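Local coordinates for protein N-alpha-acetyltransferase 38, NatC auxiliary subunit (PDB 6YGA) that serves as the small auxiliary subunit of the NatC N-terminal acetyltransferase, which acetylates nascent chains that begin with methionine followed by a hydrophobic or amphipathic residue, at residues Val16-Thr19 with Glu20-Leu24. Numbering follows the deposited sequence.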
loop_
_atom_site.group_PDB
_atom_site.type_symbol
_atom_site.label_atom_id
_atom_site.label_comp_id
_atom_site.label_asym_id
_atom_site.label_seq_id
_atom_site.Cartn_x
_atom_site.Cartn_y
_atom_site.Cartn_z
ATOM N N VAL C 16 14.189 -29.567 -23.211
ATOM C CA VAL C 16 13.738 -30.438 -22.130
ATOM C C VAL C 16 12.290 -30.813 -22.418
ATOM O O VAL C 16 11.376 -30.009 -22.198
ATOM C CB VAL C 16 13.874 -29.778 -20.753
ATOM C CG1 VAL C 16 13.341 -30.702 -19.667
ATOM C CG2 VAL C 16 15.325 -29.417 -20.483
ATOM N N SER C 17 12.076 -32.030 -22.912
ATOM C CA SER C 17 10.729 -32.553 -23.081
ATOM C C SER C 17 10.195 -33.010 -21.730
ATOM O O SER C 17 10.888 -33.710 -20.986
ATOM C CB SER C 17 10.721 -33.713 -24.075
ATOM O OG SER C 17 9.419 -34.256 -24.210
ATOM N N LEU C 18 8.970 -32.608 -21.410
ATOM C CA LEU C 18 8.369 -32.957 -20.133
ATOM C C LEU C 18 7.599 -34.270 -20.265
ATOM O O LEU C 18 7.636 -34.937 -21.301
ATOM C CB LEU C 18 7.478 -31.821 -19.638
ATOM C CG LEU C 18 8.183 -30.497 -19.342
ATOM C CD1 LEU C 18 7.241 -29.540 -18.629
ATOM C CD2 LEU C 18 9.443 -30.732 -18.522
ATOM N N THR C 19 6.888 -34.653 -19.201
ATOM C CA THR C 19 6.140 -35.906 -19.222
ATOM C C THR C 19 5.008 -35.869 -20.239
ATOM O O THR C 19 4.690 -36.895 -20.851
ATOM C CB THR C 19 5.591 -36.217 -17.829
ATOM O OG1 THR C 19 4.779 -35.125 -17.376
ATOM C CG2 THR C 19 6.730 -36.443 -16.845
ATOM N N GLU C 20 4.392 -34.708 -20.435
ATOM C CA GLU C 20 3.301 -34.563 -21.384
ATOM C C GLU C 20 3.872 -34.236 -22.763
ATOM O O GLU C 20 5.086 -34.288 -22.985
ATOM C CB GLU C 20 2.320 -33.498 -20.894
ATOM C CG GLU C 20 1.718 -33.787 -19.524
ATOM C CD GLU C 20 0.898 -32.626 -18.984
ATOM O OE1 GLU C 20 0.902 -31.547 -19.613
ATOM O OE2 GLU C 20 0.252 -32.794 -17.929
ATOM N N ASP C 21 2.997 -33.891 -23.711
ATOM C CA ASP C 21 3.452 -33.500 -25.040
ATOM C C ASP C 21 4.228 -32.190 -25.026
ATOM O O ASP C 21 4.888 -31.863 -26.017
ATOM C CB ASP C 21 2.262 -33.376 -25.992
ATOM C CG ASP C 21 1.483 -34.665 -26.119
ATOM O OD1 ASP C 21 1.822 -35.635 -25.409
ATOM O OD2 ASP C 21 0.533 -34.711 -26.930
ATOM N N ARG C 22 4.167 -31.440 -23.931
ATOM C CA ARG C 22 4.835 -30.150 -23.859
ATOM C C ARG C 22 6.352 -30.313 -23.841
ATOM O O ARG C 22 6.892 -31.300 -23.333
ATOM C CB ARG C 22 4.372 -29.384 -22.618
ATOM C CG ARG C 22 4.507 -30.165 -21.320
ATOM C CD ARG C 22 3.742 -29.515 -20.170
ATOM N NE ARG C 22 4.259 -28.199 -19.802
ATOM C CZ ARG C 22 3.969 -27.584 -18.660
ATOM N NH1 ARG C 22 3.173 -28.172 -17.779
ATOM N NH2 ARG C 22 4.475 -26.387 -18.395
ATOM N N ILE C 23 7.037 -29.320 -24.404
ATOM C CA ILE C 23 8.493 -29.268 -24.456
ATOM C C ILE C 23 8.940 -27.874 -24.033
ATOM O O ILE C 23 8.305 -26.875 -24.391
ATOM C CB ILE C 23 9.020 -29.620 -25.866
ATOM C CG1 ILE C 23 9.034 -31.138 -26.063
ATOM C CG2 ILE C 23 10.403 -29.017 -26.117
ATOM C CD1 ILE C 23 9.762 -31.594 -27.309
ATOM N N LEU C 24 10.026 -27.807 -23.265
ATOM C CA LEU C 24 10.570 -26.549 -22.770
ATOM C C LEU C 24 11.927 -26.279 -23.405
ATOM O O LEU C 24 12.795 -27.159 -23.431
ATOM C CB LEU C 24 10.701 -26.569 -21.244
ATOM C CG LEU C 24 9.412 -26.825 -20.461
ATOM C CD1 LEU C 24 9.674 -26.759 -18.967
ATOM C CD2 LEU C 24 8.344 -25.827 -20.866
#
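V16 N gives its hydrogen to L24 O at 2.8 Å, and L24 N returns one to V16 O at 2.8 Å, which makes V16 and L24 an antiparallel hydrogen-bonded pair. The pair lies within the beta hairpin of strands 13-18 and 23-32, part of the Sm-like (LSM) fold, two residues from the L18-R22 bond near its turn. The two bonds are equally straight but meet their carbonyls differently: V16 N sits nearly in line with the L24 C=O bond, whereas L24 N lies above the carbonyl plane of V16, 36° out of it. Nearer the turn, L18 N reaches R22 O at 3.1 Å, and beyond this bond residues 19-21 carry the chain round.

S17 and I23 form the non-hydrogen-bonded pair between, with their side chains on one face of the sheet. There S17 OG rests 3.6 Å from I23 CG1 and makes a weak bond, 3.5 Å long, to the carbonyl O of the next residue, L18.

V16 and L24 point to the other face, where L18 fills the corner between L24 and R22. Its CD1 touches L24 CD1 at 3.7 Å, methyl to methyl, while V57 of the N-alpha-acetyltransferase 35 chain packs on both leucines. R22 starts with CG wedged between its own backbone N and carbonyl carbon (chi1 53°), and a bend at chi3 (-64°) brings the guanidinium past L18. NH2 forms a salt bridge with E44, and NH1 forms another with D63 of N-alpha-acetyltransferase 35; this double grip should restrain the group's rotation and ties the hairpin to the large auxiliary subunit. Over one face of the guanidinium lies L18 CD1, displaced toward the rim and 3.5 Å from R22 NE.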